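Local structure of DNA repair protein RecN (Deinococcus radiodurans, 4ABX) at residues V27-G32 / S135-K140; F19-I24 / Q154-L159; R77-G82 / E87-L92. The protein may take part in recombinational repair of damaged DNA as an SMC-like, ATP-binding protein, of which this chain is the coiled-coil domain. One frame throughout, in Å; residues are numbered along the deposited sequence.

Contact 1. Residues V27-G32 / S135-K140; sequences VSPDPG and SKLKNK
With Leu137 CG anti to the carbonyl carbon (chi1 -76°) and CD1 carried on to the far end of the side chain by an extended second torsion (chi2 -169°), the leucine points one methyl at Val27 and Pro29. Val27 meets it tip to tip. Its first torsion of 175° puts CG1 beside its own carbonyl carbon, and Leu137 CD1 lies 3.7 Å from Val27 CB and 3.7 Å from Val27 CG1; the other branch, Val27 CG2, is a little farther from Leu137 CD1, at 4.1 Å. The ring of Pro29 crosses the leucine at about a right angle, with Pro29 CG 4.0 Å from Leu137 CD1. One leucine methyl thus serves both partners, without any hydrogen bond between the segments. The place is the break between two helices of the coiled-coil domain: helix 6-27 ends, Ser28 turns the chain with positive phi, and the loop leads to helix 33-63 while helix 121-141 passes alongside. Arg130 of that passing helix hydrogen-bonds through NH1 to the carbonyl O of Val27. Beyond the leucine, Pro29 also rests on Ile24 and on Leu145 of helix 145-169.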
loop_
_atom_site.group_PDB
_atom_site.type_symbol
_atom_site.label_atom_id
_atom_site.label_comp_id
_atom_site.label_asym_id
_atom_site.label_seq_id
_atom_site.Cartn_x
_atom_site.Cartn_y
_atom_site.Cartn_z
ATOM N N VAL A 27 -11.255 -9.735 51.328
ATOM C CA VAL A 27 -10.993 -10.339 50.023
ATOM C C VAL A 27 -11.530 -11.766 49.983
ATOM O O VAL A 27 -11.968 -12.258 48.934
ATOM C CB VAL A 27 -9.487 -10.332 49.700
ATOM C CG1 VAL A 27 -9.210 -11.077 48.400
ATOM C CG2 VAL A 27 -8.976 -8.903 49.626
ATOM N N SER A 28 -11.491 -12.423 51.140
ATOM C CA SER A 28 -12.019 -13.773 51.299
ATOM C C SER A 28 -11.420 -14.771 50.302
ATOM O O SER A 28 -12.140 -15.354 49.487
ATOM C CB SER A 28 -13.547 -13.759 51.206
ATOM O OG SER A 28 -14.070 -15.046 51.455
ATOM N N PRO A 29 -10.098 -14.982 50.380
ATOM C CA PRO A 29 -9.405 -15.903 49.473
ATOM C C PRO A 29 -9.885 -17.345 49.628
ATOM O O PRO A 29 -9.993 -17.855 50.744
ATOM C CB PRO A 29 -7.937 -15.779 49.899
ATOM C CG PRO A 29 -7.987 -15.259 51.304
ATOM C CD PRO A 29 -9.170 -14.342 51.329
ATOM N N ASP A 30 -10.163 -17.992 48.504
ATOM C CA ASP A 30 -10.637 -19.371 48.505
ATOM C C ASP A 30 -9.625 -20.256 47.794
ATOM O O ASP A 30 -9.638 -20.362 46.565
ATOM C CB ASP A 30 -12.003 -19.450 47.822
ATOM C CG ASP A 30 -12.500 -20.877 47.652
ATOM O OD1 ASP A 30 -12.082 -21.768 48.421
ATOM O OD2 ASP A 30 -13.322 -21.102 46.740
ATOM N N PRO A 31 -8.734 -20.894 48.569
ATOM C CA PRO A 31 -7.660 -21.687 47.966
ATOM C C PRO A 31 -8.196 -22.575 46.849
ATOM O O PRO A 31 -9.218 -23.240 47.021
ATOM C CB PRO A 31 -7.149 -22.526 49.134
ATOM C CG PRO A 31 -7.441 -21.684 50.347
ATOM C CD PRO A 31 -8.747 -20.999 50.040
ATOM N N GLY A 32 -7.524 -22.566 45.704
ATOM C CA GLY A 32 -7.984 -23.331 44.558
ATOM C C GLY A 32 -8.658 -22.502 43.474
ATOM O O GLY A 32 -8.652 -22.888 42.304
ATOM N N SER A 135 -3.165 -11.772 44.369
ATOM C CA SER A 135 -1.711 -11.573 44.302
ATOM C C SER A 135 -1.197 -10.632 45.388
ATOM O O SER A 135 -0.159 -10.881 46.003
ATOM C CB SER A 135 -1.293 -11.019 42.932
ATOM O OG SER A 135 -1.433 -11.996 41.921
ATOM N N LYS A 136 -1.916 -9.539 45.609
ATOM C CA LYS A 136 -1.544 -8.599 46.660
ATOM C C LYS A 136 -1.508 -9.285 48.031
ATOM O O LYS A 136 -0.612 -9.021 48.836
ATOM C CB LYS A 136 -2.491 -7.399 46.674
ATOM C CG LYS A 136 -2.450 -6.580 45.387
ATOM C CD LYS A 136 -3.371 -5.369 45.462
ATOM C CE LYS A 136 -3.291 -4.530 44.189
ATOM N NZ LYS A 136 -4.181 -3.335 44.253
ATOM N N LEU A 137 -2.469 -10.176 48.282
ATOM C CA LEU A 137 -2.513 -10.930 49.540
ATOM C C LEU A 137 -1.352 -11.909 49.671
ATOM O O LEU A 137 -0.756 -12.040 50.746
ATOM C CB LEU A 137 -3.833 -11.697 49.674
ATOM C CG LEU A 137 -5.073 -10.887 50.045
ATOM C CD1 LEU A 137 -6.220 -11.822 50.398
ATOM C CD2 LEU A 137 -4.762 -9.963 51.211
ATOM N N LYS A 138 -1.044 -12.608 48.581
ATOM C CA LYS A 138 0.057 -13.566 48.569
ATOM C C LYS A 138 1.411 -12.868 48.756
ATOM O O LYS A 138 2.333 -13.433 49.343
ATOM C CB LYS A 138 0.036 -14.405 47.281
ATOM C CG LYS A 138 -1.252 -15.226 47.104
ATOM C CD LYS A 138 -1.135 -16.290 46.017
ATOM C CE LYS A 138 -1.089 -15.686 44.628
ATOM N NZ LYS A 138 -0.961 -16.746 43.580
ATOM N N ASN A 139 1.517 -11.633 48.275
ATOM C CA ASN A 139 2.738 -10.841 48.436
ATOM C C ASN A 139 3.014 -10.415 49.886
ATOM O O ASN A 139 4.154 -10.099 50.244
ATOM C CB ASN A 139 2.710 -9.606 47.529
ATOM C CG ASN A 139 2.955 -9.948 46.060
ATOM O OD1 ASN A 139 3.515 -10.999 45.738
ATOM N ND2 ASN A 139 2.536 -9.059 45.165
ATOM N N LYS A 140 1.972 -10.402 50.711
ATOM C CA LYS A 140 2.116 -10.044 52.122
ATOM C C LYS A 140 2.071 -11.263 53.043
ATOM O O LYS A 140 2.828 -11.349 54.007
ATOM C CB LYS A 140 1.017 -9.060 52.543
ATOM C CG LYS A 140 0.935 -7.789 51.705
ATOM C CD LYS A 140 -0.230 -6.910 52.166
ATOM C CE LYS A 140 -0.381 -5.676 51.287
ATOM N NZ LYS A 140 -1.553 -4.855 51.686
#

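Contact 2. Residues F19-I24 / Q154-L159; sequences FQVQEI and QAAEEL
Val21 and Ala156 mark the closest approach of two antiparallel helical segments, with Val21 CA 6.3 Å from Ala156 CA, a spacing short enough for a side chain of one helix to reach the backbone of the other. Val21 does so with a single methyl. Its first torsion (chi1 166°) sets CG1 beside its own carbonyl carbon and CG2 beside its own backbone N, and it is CG2 that crosses the gap. This methyl comes down on the Ala155-Ala156 step: Val21 CG2 is 3.7 Å from the backbone N of Ala156 and 3.8 Å from Ala155 CB. The third neighbour is looser, Val21 CG2 standing 4.2 Å from Ala156 CB. Ala155 points its methyl toward the valine and is buried, whereas the CB of Ala156 points off to the side of the valine and that residue remains partly open. Two small residues in a row thus offer a low surface on which the branched side chain can settle, and the touch is van der Waals throughout, with no hydrogen bond between the segments. In this coiled-coil domain the contact pairs helix 6-27 with the antiparallel helix 145-169, the first and last helices of the chain. Along the same interface Leu159 packs on Ile14 and Leu17 of helix 6-27, and Ile24 on Val148 and Phe151 of helix 145-169. Helix 121-141 borders the pair as well: its Tyr141 touches Gln20 and Ile24.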
loop_
_atom_site.group_PDB
_atom_site.type_symbol
_atom_site.label_atom_id
_atom_site.label_comp_id
_atom_site.label_asym_id
_atom_site.label_seq_id
_atom_site.Cartn_x
_atom_site.Cartn_y
_atom_site.Cartn_z
ATOM N N PHE A 19 -5.958 -5.269 61.675
ATOM C CA PHE A 19 -5.861 -4.754 60.311
ATOM C C PHE A 19 -5.564 -5.872 59.314
ATOM O O PHE A 19 -6.126 -5.916 58.218
ATOM C CB PHE A 19 -4.769 -3.675 60.225
ATOM C CG PHE A 19 -4.411 -3.285 58.818
ATOM C CD1 PHE A 19 -3.508 -4.040 58.085
ATOM C CD2 PHE A 19 -4.982 -2.168 58.227
ATOM C CE1 PHE A 19 -3.179 -3.689 56.787
ATOM C CE2 PHE A 19 -4.655 -1.808 56.929
ATOM C CZ PHE A 19 -3.754 -2.569 56.208
ATOM N N GLN A 20 -4.674 -6.776 59.698
ATOM C CA GLN A 20 -4.323 -7.895 58.839
ATOM C C GLN A 20 -5.498 -8.857 58.647
ATOM O O GLN A 20 -5.762 -9.312 57.533
ATOM C CB GLN A 20 -3.089 -8.611 59.384
ATOM C CG GLN A 20 -1.807 -7.826 59.152
ATOM C CD GLN A 20 -0.615 -8.380 59.915
ATOM O OE1 GLN A 20 -0.765 -9.197 60.822
ATOM N NE2 GLN A 20 0.582 -7.933 59.544
ATOM N N VAL A 21 -6.214 -9.133 59.730
ATOM C CA VAL A 21 -7.397 -9.992 59.684
ATOM C C VAL A 21 -8.489 -9.392 58.804
ATOM O O VAL A 21 -9.089 -10.086 57.981
ATOM C CB VAL A 21 -7.953 -10.248 61.103
ATOM C CG1 VAL A 21 -9.362 -10.837 61.046
ATOM C CG2 VAL A 21 -7.005 -11.151 61.893
ATOM N N GLN A 22 -8.735 -8.097 58.977
ATOM C CA GLN A 22 -9.707 -7.387 58.155
ATOM C C GLN A 22 -9.325 -7.454 56.677
ATOM O O GLN A 22 -10.172 -7.745 55.829
ATOM C CB GLN A 22 -9.824 -5.926 58.600
ATOM C CG GLN A 22 -10.895 -5.132 57.868
ATOM C CD GLN A 22 -11.004 -3.695 58.362
ATOM O OE1 GLN A 22 -10.079 -3.161 58.983
ATOM N NE2 GLN A 22 -12.142 -3.062 58.092
ATOM N N GLU A 23 -8.056 -7.183 56.369
ATOM C CA GLU A 23 -7.606 -7.173 54.973
ATOM C C GLU A 23 -7.884 -8.498 54.275
ATOM O O GLU A 23 -8.426 -8.531 53.170
ATOM C CB GLU A 23 -6.113 -6.835 54.854
ATOM C CG GLU A 23 -5.649 -6.758 53.404
ATOM C CD GLU A 23 -4.185 -6.369 53.250
ATOM O OE1 GLU A 23 -3.386 -6.613 54.180
ATOM O OE2 GLU A 23 -3.833 -5.821 52.184
ATOM N N ILE A 24 -7.496 -9.587 54.925
ATOM C CA ILE A 24 -7.711 -10.928 54.395
ATOM C C ILE A 24 -9.199 -11.286 54.286
ATOM O O ILE A 24 -9.638 -11.903 53.312
ATOM C CB ILE A 24 -6.978 -11.969 55.273
ATOM C CG1 ILE A 24 -5.465 -11.830 55.090
ATOM C CG2 ILE A 24 -7.456 -13.391 54.959
ATOM C CD1 ILE A 24 -4.637 -12.536 56.166
ATOM N N GLN A 154 -4.127 -17.681 62.324
ATOM C CA GLN A 154 -3.180 -17.471 63.406
ATOM C C GLN A 154 -3.284 -16.047 63.931
ATOM O O GLN A 154 -3.201 -15.808 65.136
ATOM C CB GLN A 154 -1.756 -17.732 62.924
ATOM C CG GLN A 154 -1.541 -19.113 62.355
ATOM C CD GLN A 154 -0.081 -19.504 62.362
ATOM O OE1 GLN A 154 0.713 -18.950 63.126
ATOM N NE2 GLN A 154 0.287 -20.458 61.510
ATOM N N ALA A 155 -3.464 -15.096 63.021
ATOM C CA ALA A 155 -3.544 -13.696 63.423
ATOM C C ALA A 155 -4.761 -13.463 64.307
ATOM O O ALA A 155 -4.675 -12.755 65.316
ATOM C CB ALA A 155 -3.576 -12.781 62.211
ATOM N N ALA A 156 -5.887 -14.068 63.925
ATOM C CA ALA A 156 -7.133 -13.914 64.671
ATOM C C ALA A 156 -7.016 -14.505 66.071
ATOM O O ALA A 156 -7.509 -13.928 67.043
ATOM C CB ALA A 156 -8.298 -14.557 63.914
ATOM N N GLU A 157 -6.373 -15.665 66.167
ATOM C CA GLU A 157 -6.160 -16.308 67.454
ATOM C C GLU A 157 -5.243 -15.466 68.337
ATOM O O GLU A 157 -5.542 -15.212 69.506
ATOM C CB GLU A 157 -5.581 -17.713 67.273
ATOM C CG GLU A 157 -5.219 -18.385 68.587
ATOM C CD GLU A 157 -4.930 -19.862 68.435
ATOM O OE1 GLU A 157 -4.391 -20.262 67.381
ATOM O OE2 GLU A 157 -5.249 -20.625 69.372
ATOM N N GLU A 158 -4.124 -15.023 67.776
ATOM C CA GLU A 158 -3.195 -14.201 68.539
ATOM C C GLU A 158 -3.897 -12.935 69.042
ATOM O O GLU A 158 -3.741 -12.537 70.195
ATOM C CB GLU A 158 -1.973 -13.854 67.691
ATOM C CG GLU A 158 -0.882 -13.133 68.465
ATOM C CD GLU A 158 0.231 -12.625 67.573
ATOM O OE1 GLU A 158 0.291 -13.039 66.397
ATOM O OE2 GLU A 158 1.048 -11.812 68.053
ATOM N N LEU A 159 -4.694 -12.326 68.174
ATOM C CA LEU A 159 -5.458 -11.133 68.517
ATOM C C LEU A 159 -6.400 -11.361 69.707
ATOM O O LEU A 159 -6.522 -10.508 70.584
ATOM C CB LEU A 159 -6.251 -10.656 67.292
ATOM C CG LEU A 159 -7.268 -9.531 67.491
ATOM C CD1 LEU A 159 -6.586 -8.273 68.015
ATOM C CD2 LEU A 159 -7.993 -9.251 66.186
#

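Contact 3. Residues R77-G82 / E87-L92; sequences RALNAG and ETVMQL
Val89 reaches across to Leu79 and Gly82, and these three residues bury the most surface here, the valine ahead of the leucine and the leucine ahead of the glycine. The valine points toward the opposing segment, and its first torsion (chi1 171°) turns CG1 away from its own backbone N, next to its own carbonyl carbon. That methyl is the one that touches. It lies against the backbone of Gly82, with Val89 CG1 3.7 Å from Gly82 C, and Val89 CB follows at 4.1 Å from Gly82 O. Since Gly82 has no side chain to intervene, the methyl can rest directly on the main chain, and the two segments come within 6.3 Å between Gly82 CA and Val89 CA. One turn back, Leu79 adds both backbone and side chain: Val89 CG1 is 4.0 Å from Leu79 O and 4.4 Å from Leu79 CB. Helix 68-83 is kinked here, within 77-82, the N atoms of Ala81 and Gly82 making no bond to the preceding turn. The partner helix has just begun, and Asp86 OD2 accepts a hydrogen bond from Val89 N, tying the valine's backbone to the short connection between the helices. The arrangement is the tip of an antiparallel helical hairpin, in which helix 68-83 turns back into helix 87-115. The second subunit packs against it, Leu79 on its Ala53, Val89 on its Ile50 and Leu92 on its Leu110. Between the two segments themselves there is neither a hydrogen bond nor a charge pair, so across this hairpin end they meet by van der Waals fit, a valine methyl against helix backbone and the Leu79 side chain, with burial shared between their own chain and the neighbouring one.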
loop_
_atom_site.group_PDB
_atom_site.type_symbol
_atom_site.label_atom_id
_atom_site.label_comp_id
_atom_site.label_asym_id
_atom_site.label_seq_id
_atom_site.Cartn_x
_atom_site.Cartn_y
_atom_site.Cartn_z
ATOM N N ARG A 77 -4.882 1.677 -11.927
ATOM C CA ARG A 77 -5.110 2.848 -12.766
ATOM C C ARG A 77 -3.841 3.286 -13.511
ATOM O O ARG A 77 -3.903 3.699 -14.668
ATOM C CB ARG A 77 -5.704 3.996 -11.946
ATOM C CG ARG A 77 -7.130 3.716 -11.478
ATOM C CD ARG A 77 -7.778 4.938 -10.840
ATOM N NE ARG A 77 -7.163 5.280 -9.561
ATOM C CZ ARG A 77 -7.548 4.782 -8.389
ATOM N NH1 ARG A 77 -8.552 3.915 -8.330
ATOM N NH2 ARG A 77 -6.929 5.152 -7.274
ATOM N N ALA A 78 -2.695 3.179 -12.849
ATOM C CA ALA A 78 -1.415 3.502 -13.473
ATOM C C ALA A 78 -1.157 2.640 -14.711
ATOM O O ALA A 78 -0.480 3.065 -15.644
ATOM C CB ALA A 78 -0.282 3.346 -12.467
ATOM N N LEU A 79 -1.702 1.428 -14.716
ATOM C CA LEU A 79 -1.509 0.509 -15.833
ATOM C C LEU A 79 -2.425 0.786 -17.033
ATOM O O LEU A 79 -2.176 0.283 -18.131
ATOM C CB LEU A 79 -1.681 -0.940 -15.365
ATOM C CG LEU A 79 -0.650 -1.405 -14.339
ATOM C CD1 LEU A 79 -0.817 -2.887 -14.055
ATOM C CD2 LEU A 79 0.758 -1.107 -14.841
ATOM N N ASN A 80 -3.470 1.584 -16.830
ATOM C CA ASN A 80 -4.443 1.865 -17.893
ATOM C C ASN A 80 -3.823 2.216 -19.245
ATOM O O ASN A 80 -4.153 1.609 -20.265
ATOM C CB ASN A 80 -5.412 2.983 -17.479
ATOM C CG ASN A 80 -6.575 2.476 -16.646
ATOM O OD1 ASN A 80 -7.156 3.221 -15.852
ATOM N ND2 ASN A 80 -6.923 1.204 -16.819
ATOM N N ALA A 81 -2.930 3.201 -19.253
ATOM C CA ALA A 81 -2.381 3.715 -20.507
ATOM C C ALA A 81 -1.525 2.666 -21.211
ATOM O O ALA A 81 -1.498 2.594 -22.439
ATOM C CB ALA A 81 -1.577 4.995 -20.262
ATOM N N GLY A 82 -0.835 1.845 -20.426
ATOM C CA GLY A 82 -0.012 0.793 -20.988
ATOM C C GLY A 82 -0.837 -0.368 -21.508
ATOM O O GLY A 82 -0.500 -0.978 -22.535
ATOM N N GLU A 87 -0.533 -6.337 -24.769
ATOM C CA GLU A 87 -1.277 -7.504 -24.302
ATOM C C GLU A 87 -0.767 -7.993 -22.950
ATOM O O GLU A 87 -1.555 -8.356 -22.074
ATOM C CB GLU A 87 -1.216 -8.629 -25.341
ATOM C CG GLU A 87 -2.357 -9.634 -25.239
ATOM C CD GLU A 87 -2.663 -10.313 -26.572
ATOM O OE1 GLU A 87 -1.746 -10.945 -27.143
ATOM O OE2 GLU A 87 -3.817 -10.205 -27.052
ATOM N N THR A 88 0.552 -7.991 -22.781
ATOM C CA THR A 88 1.167 -8.442 -21.536
ATOM C C THR A 88 0.825 -7.531 -20.351
ATOM O O THR A 88 0.465 -8.016 -19.276
ATOM C CB THR A 88 2.698 -8.590 -21.675
ATOM O OG1 THR A 88 2.988 -9.613 -22.635
ATOM C CG2 THR A 88 3.327 -8.975 -20.339
ATOM N N VAL A 89 0.944 -6.220 -20.539
ATOM C CA VAL A 89 0.523 -5.277 -19.502
ATOM C C VAL A 89 -0.970 -5.440 -19.197
ATOM O O VAL A 89 -1.371 -5.478 -18.036
ATOM C CB VAL A 89 0.847 -3.812 -19.875
ATOM C CG1 VAL A 89 0.201 -2.840 -18.896
ATOM C CG2 VAL A 89 2.356 -3.594 -19.911
ATOM N N MET A 90 -1.790 -5.554 -20.238
ATOM C CA MET A 90 -3.223 -5.745 -20.039
ATOM C C MET A 90 -3.492 -6.979 -19.173
ATOM O O MET A 90 -4.298 -6.934 -18.237
ATOM C CB MET A 90 -3.966 -5.851 -21.373
ATOM C CG MET A 90 -5.408 -6.344 -21.224
ATOM S SD MET A 90 -6.399 -6.266 -22.735
ATOM C CE MET A 90 -6.425 -4.491 -23.027
ATOM N N GLN A 91 -2.801 -8.074 -19.470
ATOM C CA GLN A 91 -2.972 -9.303 -18.696
ATOM C C GLN A 91 -2.578 -9.135 -17.225
ATOM O O GLN A 91 -3.321 -9.535 -16.329
ATOM C CB GLN A 91 -2.190 -10.460 -19.319
ATOM C CG GLN A 91 -2.328 -11.764 -18.550
ATOM C CD GLN A 91 -1.857 -12.965 -19.345
ATOM O OE1 GLN A 91 -1.834 -12.938 -20.579
ATOM N NE2 GLN A 91 -1.477 -14.029 -18.644
ATOM N N LEU A 92 -1.407 -8.552 -16.983
ATOM C CA LEU A 92 -0.954 -8.289 -15.622
ATOM C C LEU A 92 -1.931 -7.386 -14.871
ATOM O O LEU A 92 -2.170 -7.577 -13.680
ATOM C CB LEU A 92 0.443 -7.663 -15.627
ATOM C CG LEU A 92 1.590 -8.554 -16.096
ATOM C CD1 LEU A 92 2.833 -7.717 -16.409
ATOM C CD2 LEU A 92 1.896 -9.633 -15.059
#

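In the fold
Contacts 1 and 2 lie on the same side of the chain's centre, their own centres about 14 Å apart, and they touch: Lys140 forms a salt bridge with Glu23, on which Leu137 also packs. Contact 1 takes in the loop after helix 6-27 and helix 121-141, contact 2 helix 6-27 itself and helix 145-169, so that helix 6-27 leads from one to the other. Contact 3 lies on the other side of the chain's centre, at the far tip of the rod. In contact 1 side chain meets side chain; in contacts 2 and 3 a valine methyl also meets main chain. Contacts 1 and 2 are partly buried within one subunit, whereas all three touching residues of contact 3 are buried, the second subunit helping to enclose them.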